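PDB 7BIP: luciferase-like monooxygenase from Streptomyces bottropensis, which probably acts as a monooxygenase in rishirilide polyketide biosynthesis, inserting an oxygen atom from O2 into an organic substrate. Local coordinates for residues L35-V40 against L341-L346; A62-R67 against V71-G76. All coordinates share one frame; numbering follows the deposited sequence.

In the fold
Both contacts belong to one TIM-barrel fold and are wholly apolar across their segments, but they sit at different depths. Interaction 2 is fully buried, its centre about 12 Å from the centre of the chain, and joins a helix to the strand that follows it. Interaction 1 lies about 17 Å out and is only partly buried; it bridges segments 301 residues apart and brings aromatic rings together, where interaction 2 uses a leucine and alanines. The two meet in the parallel sheet, because 39-42 and 72-78 are adjacent strands: Val40 N lies 2.8 Å from Arg72 O, a probable hydrogen bond. Along the chain, interaction 2 is nested inside the loop that interaction 1 closes.

Interaction 1: residues L35-V40 against L341-L346; sequences LGFHHV and LFAEHL
The rings of Phe37 and Phe342 meet obliquely, with centroids 6.0 Å apart and planes inclined by 36°. One face of the Phe342 ring meets CB of Leu346, just past the end of helix 332-345, 3.9 Å above the plane and over the ring centre. At the edge of the Phe37 ring, in its plane, lies CD1 of Leu35. The rings themselves come closest at Phe37 CE1 and Phe342 CD2, 3.8 Å apart, and Phe37 CZ also reaches Phe342 CB. The Phe342 ring reaches this place because chi1, -161°, sets CG opposite the backbone N and beside the carbonyl carbon.

Ala343 fills the other half of the contact. Its methyl CB lies 3.8 Å from Leu35 CB and 3.9 Å from Leu35 CD1, and touches Phe37 CE2 at 4.1 Å, so one small side chain is shared between an aliphatic and an aromatic neighbour. Gly36, at a positive phi of 94°, ends helix 18-35 in a Schellman motif and turns the chain between these two partners.

Towards the sheet, Phe37 and Phe342 both pack on Leu323 of strand 320-324, and Phe342 also meets the ring of Phe3. The last long helix, 332-345, is thus joined to the turn between helix 18-35 and strand 39-42, on the side where the barrel strands begin. No hydrogen bond crosses between the segments, and the 160 Å² they bury is held by carbon-carbon packing, which suggests that, between these two segments, fit of apolar surfaces counts for more than directed polar bonds.

Interaction 2: residues A62-R67 against V71-G76; sequences AAAAAR and VRLVTG
Leu73 sets its two methyls against two successive alanines of the helix, and this is where the contact is tight. CD2 lies 3.9 Å from Ala65 CB, while CD1 reaches Ala64 CB at 4.1 Å and comes equally near the backbone N of Ala65. CG stands anti to the carbonyl carbon (chi1 -64°), and the second torsion, -44°, leaves neither methyl anti to CA, which turns CD2 to the methyl of Ala65 and CD1 to that of Ala64 and to the backbone N of Ala65. Small methyls on the helix let it come close to the strand: the CA atoms of Ala65 and Leu73 are 6.9 Å apart. Cut back to an alanine, Leu73 would lose both methyls, which is likely to open a gap between the strand and Ala64 and Ala65.

Outside this patch the two segments part: Val71, though buried, brings its CG1 no nearer than 5.6 Å, to Ala64 O, and just 108 Å² is buried in all. Arg67 and Arg72, partly exposed, turn elsewhere to salt bridges with Glu30 and Asp104 respectively, while on another side of the helix Ala66 packs on Ala66 of the second subunit and its O accepts a hydrogen bond from Arg67 NE of that subunit.

Arg102 ties the two elements from outside, donating to Ala65 O and Val71 O. The contact closes the beta-alpha-beta unit of strand 39-42, helix 57-67 and strand 72-78: the helix lies against helix 18-35 through Ala64 on Ala29, and the strand runs parallel between strands 39-42 and 103-107.

Interaction 1: residues L35-V40 against L341-L346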
loop_
_atom_site.group_PDB
_atom_site.type_symbol
_atom_site.label_atom_id
_atom_site.label_comp_id
_atom_site.label_asym_id
_atom_site.label_seq_id
_atom_site.Cartn_x
_atom_site.Cartn_y
_atom_site.Cartn_z
ATOM N N LEU A 35 -3.533 19.231 -14.842
ATOM C CA LEU A 35 -4.214 20.520 -14.782
ATOM C C LEU A 35 -3.618 21.469 -13.752
ATOM O O LEU A 35 -4.019 22.635 -13.720
ATOM C CB LEU A 35 -5.708 20.326 -14.484
ATOM C CG LEU A 35 -6.543 19.626 -15.563
ATOM C CD1 LEU A 35 -7.980 19.443 -15.092
ATOM C CD2 LEU A 35 -6.500 20.427 -16.863
ATOM N N GLY A 36 -2.687 21.013 -12.917
ATOM C CA GLY A 36 -2.019 21.903 -11.987
ATOM C C GLY A 36 -2.625 21.982 -10.607
ATOM O O GLY A 36 -2.367 22.954 -9.889
ATOM N N PHE A 37 -3.430 20.999 -10.215
ATOM C CA PHE A 37 -3.948 20.945 -8.858
ATOM C C PHE A 37 -2.826 20.660 -7.861
ATOM O O PHE A 37 -1.749 20.163 -8.212
ATOM C CB PHE A 37 -5.047 19.887 -8.755
ATOM C CG PHE A 37 -6.350 20.317 -9.380
ATOM C CD1 PHE A 37 -7.295 20.996 -8.627
ATOM C CD2 PHE A 37 -6.615 20.071 -10.725
ATOM C CE1 PHE A 37 -8.494 21.411 -9.187
ATOM C CE2 PHE A 37 -7.833 20.485 -11.297
ATOM C CZ PHE A 37 -8.764 21.157 -10.518
ATOM N N HIS A 38 -3.090 20.997 -6.597
ATOM C CA HIS A 38 -2.051 20.944 -5.567
ATOM C C HIS A 38 -1.807 19.521 -5.063
ATOM O O HIS A 38 -0.658 19.147 -4.797
ATOM C CB HIS A 38 -2.444 21.870 -4.410
ATOM C CG HIS A 38 -1.542 21.779 -3.219
ATOM N ND1 HIS A 38 -1.900 21.120 -2.062
ATOM C CD2 HIS A 38 -0.299 22.271 -3.003
ATOM C CE1 HIS A 38 -0.916 21.209 -1.184
ATOM N NE2 HIS A 38 0.068 21.900 -1.732
ATOM N N HIS A 39 -2.855 18.714 -4.924
ATOM C CA HIS A 39 -2.705 17.405 -4.291
ATOM C C HIS A 39 -3.825 16.471 -4.734
ATOM O O HIS A 39 -4.815 16.892 -5.337
ATOM C CB HIS A 39 -2.697 17.527 -2.762
ATOM C CG HIS A 39 -4.003 17.987 -2.193
ATOM N ND1 HIS A 39 -4.215 19.284 -1.784
ATOM C CD2 HIS A 39 -5.161 17.321 -1.955
ATOM C CE1 HIS A 39 -5.449 19.403 -1.324
ATOM N NE2 HIS A 39 -6.043 18.227 -1.416
ATOM N N VAL A 40 -3.639 15.188 -4.414
ATOM C CA VAL A 40 -4.659 14.146 -4.494
ATOM C C VAL A 40 -4.781 13.529 -3.103
ATOM O O VAL A 40 -3.776 13.107 -2.516
ATOM C CB VAL A 40 -4.294 13.060 -5.530
ATOM C CG1 VAL A 40 -5.312 11.925 -5.494
ATOM C CG2 VAL A 40 -4.216 13.663 -6.945
ATOM N N LEU A 341 -13.284 22.494 -15.435
ATOM C CA LEU A 341 -13.852 23.828 -15.265
ATOM C C LEU A 341 -13.165 24.572 -14.128
ATOM O O LEU A 341 -12.903 25.775 -14.233
ATOM C CB LEU A 341 -15.360 23.730 -15.014
ATOM C CG LEU A 341 -16.228 23.380 -16.226
ATOM C CD1 LEU A 341 -17.680 23.117 -15.782
ATOM C CD2 LEU A 341 -16.178 24.472 -17.292
ATOM N N PHE A 342 -12.860 23.870 -13.035
ATOM C CA PHE A 342 -12.161 24.510 -11.933
ATOM C C PHE A 342 -10.783 24.973 -12.373
ATOM O O PHE A 342 -10.357 26.081 -12.041
ATOM C CB PHE A 342 -12.049 23.551 -10.744
ATOM C CG PHE A 342 -11.758 24.236 -9.441
ATOM C CD1 PHE A 342 -12.776 24.485 -8.531
ATOM C CD2 PHE A 342 -10.469 24.645 -9.123
ATOM C CE1 PHE A 342 -12.512 25.127 -7.332
ATOM C CE2 PHE A 342 -10.210 25.284 -7.917
ATOM C CZ PHE A 342 -11.231 25.528 -7.033
ATOM N N ALA A 343 -10.077 24.137 -13.133
ATOM C CA ALA A 343 -8.726 24.486 -13.557
ATOM C C ALA A 343 -8.726 25.685 -14.498
ATOM O O ALA A 343 -7.849 26.554 -14.408
ATOM C CB ALA A 343 -8.066 23.278 -14.221
ATOM N N GLU A 344 -9.697 25.754 -15.407
ATOM C CA GLU A 344 -9.707 26.841 -16.383
ATOM C C GLU A 344 -10.166 28.159 -15.771
ATOM O O GLU A 344 -9.615 29.224 -16.089
ATOM C CB GLU A 344 -10.607 26.472 -17.562
ATOM C CG GLU A 344 -10.494 27.442 -18.733
ATOM C CD GLU A 344 -11.491 27.158 -19.844
ATOM O OE1 GLU A 344 -12.504 26.473 -19.578
ATOM O OE2 GLU A 344 -11.262 27.624 -20.983
ATOM N N HIS A 345 -11.172 28.114 -14.897
ATOM C CA HIS A 345 -11.849 29.328 -14.471
ATOM C C HIS A 345 -11.465 29.802 -13.080
ATOM O O HIS A 345 -11.666 30.983 -12.772
ATOM C CB HIS A 345 -13.368 29.127 -14.530
ATOM C CG HIS A 345 -13.887 28.942 -15.919
ATOM N ND1 HIS A 345 -14.233 27.708 -16.428
ATOM C CD2 HIS A 345 -14.100 29.833 -16.914
ATOM C CE1 HIS A 345 -14.647 27.850 -17.675
ATOM N NE2 HIS A 345 -14.573 29.128 -17.995
ATOM N N LEU A 346 -10.918 28.935 -12.234
ATOM C CA LEU A 346 -10.704 29.291 -10.836
ATOM C C LEU A 346 -9.246 29.195 -10.420
ATOM O O LEU A 346 -8.724 30.123 -9.786
ATOM C CB LEU A 346 -11.569 28.393 -9.939
ATOM C CG LEU A 346 -13.058 28.699 -10.138
ATOM C CD1 LEU A 346 -13.944 27.665 -9.495
ATOM C CD2 LEU A 346 -13.347 30.066 -9.576
#

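Interaction 2: residues A62-R67 against V71-G76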
loop_
_atom_site.group_PDB
_atom_site.type_symbol
_atom_site.label_atom_id
_atom_site.label_comp_id
_atom_site.label_asym_id
_atom_site.label_seq_id
_atom_site.Cartn_x
_atom_site.Cartn_y
_atom_site.Cartn_z
ATOM N N ALA A 62 0.041 5.147 -3.475
ATOM C CA ALA A 62 1.275 4.711 -4.129
ATOM C C ALA A 62 1.074 4.547 -5.633
ATOM O O ALA A 62 1.937 4.944 -6.432
ATOM C CB ALA A 62 1.771 3.409 -3.498
ATOM N N ALA A 63 -0.077 4.004 -6.034
ATOM C CA ALA A 63 -0.414 3.934 -7.452
ATOM C C ALA A 63 -0.554 5.334 -8.044
ATOM O O ALA A 63 -0.005 5.624 -9.110
ATOM C CB ALA A 63 -1.695 3.126 -7.649
ATOM N N ALA A 64 -1.292 6.219 -7.358
ATOM C CA ALA A 64 -1.433 7.599 -7.831
ATOM C C ALA A 64 -0.078 8.289 -7.956
ATOM O O ALA A 64 0.183 8.991 -8.941
ATOM C CB ALA A 64 -2.348 8.393 -6.888
ATOM N N ALA A 65 0.793 8.109 -6.965
ATOM C CA ALA A 65 2.135 8.683 -7.043
ATOM C C ALA A 65 2.865 8.206 -8.291
ATOM O O ALA A 65 3.505 8.997 -9.000
ATOM C CB ALA A 65 2.933 8.304 -5.796
ATOM N N ALA A 66 2.787 6.903 -8.566
ATOM C CA ALA A 66 3.505 6.342 -9.697
ATOM C C ALA A 66 2.977 6.862 -11.031
ATOM O O ALA A 66 3.725 6.885 -12.015
ATOM C CB ALA A 66 3.432 4.816 -9.639
ATOM N N ARG A 67 1.701 7.263 -11.087
ATOM C CA ARG A 67 1.109 7.819 -12.303
ATOM C C ARG A 67 1.346 9.320 -12.476
ATOM O O ARG A 67 0.980 9.863 -13.529
ATOM C CB ARG A 67 -0.408 7.558 -12.319
ATOM C CG ARG A 67 -0.814 6.080 -12.434
ATOM C CD ARG A 67 -0.641 5.571 -13.857
ATOM N NE ARG A 67 -1.204 4.231 -14.009
ATOM C CZ ARG A 67 -2.499 3.978 -14.179
ATOM N NH1 ARG A 67 -3.370 4.980 -14.240
ATOM N NH2 ARG A 67 -2.926 2.721 -14.296
ATOM N N VAL A 71 1.842 16.552 -8.465
ATOM C CA VAL A 71 0.781 16.649 -7.473
ATOM C C VAL A 71 1.228 16.003 -6.155
ATOM O O VAL A 71 1.885 14.954 -6.141
ATOM C CB VAL A 71 -0.483 15.998 -8.069
ATOM C CG1 VAL A 71 -0.398 14.462 -8.064
ATOM C CG2 VAL A 71 -1.729 16.503 -7.432
ATOM N N ARG A 72 0.890 16.632 -5.035
ATOM C CA ARG A 72 1.186 15.985 -3.761
ATOM C C ARG A 72 0.167 14.879 -3.473
ATOM O O ARG A 72 -0.912 14.824 -4.064
ATOM C CB ARG A 72 1.213 17.016 -2.630
ATOM C CG ARG A 72 2.302 18.093 -2.836
ATOM C CD ARG A 72 2.587 18.891 -1.559
ATOM N NE ARG A 72 3.230 18.084 -0.515
ATOM C CZ ARG A 72 4.519 17.746 -0.497
ATOM N NH1 ARG A 72 5.332 18.134 -1.469
ATOM N NH2 ARG A 72 4.989 17.003 0.502
ATOM N N LEU A 73 0.542 13.969 -2.572
ATOM C CA LEU A 73 -0.316 12.860 -2.159
ATOM C C LEU A 73 -0.622 13.021 -0.678
ATOM O O LEU A 73 0.298 13.173 0.126
ATOM C CB LEU A 73 0.369 11.502 -2.407
ATOM C CG LEU A 73 0.703 11.062 -3.835
ATOM C CD1 LEU A 73 -0.444 11.335 -4.822
ATOM C CD2 LEU A 73 1.970 11.734 -4.310
ATOM N N VAL A 74 -1.904 12.991 -0.305
ATOM C CA VAL A 74 -2.289 13.293 1.073
ATOM C C VAL A 74 -3.230 12.226 1.614
ATOM O O VAL A 74 -4.252 11.919 0.991
ATOM C CB VAL A 74 -2.951 14.679 1.188
ATOM C CG1 VAL A 74 -3.153 15.048 2.670
ATOM C CG2 VAL A 74 -2.125 15.737 0.464
ATOM N N THR A 75 -2.913 11.686 2.792
ATOM C CA THR A 75 -3.877 10.829 3.476
ATOM C C THR A 75 -4.878 11.698 4.233
ATOM O O THR A 75 -4.494 12.599 4.984
ATOM C CB THR A 75 -3.190 9.841 4.430
ATOM O OG1 THR A 75 -2.381 10.526 5.399
ATOM C CG2 THR A 75 -2.310 8.872 3.651
ATOM N N GLY A 76 -6.164 11.457 3.993
ATOM C CA GLY A 76 -7.215 12.166 4.694
ATOM C C GLY A 76 -8.324 11.221 5.126
ATOM O O GLY A 76 -9.428 11.275 4.574
#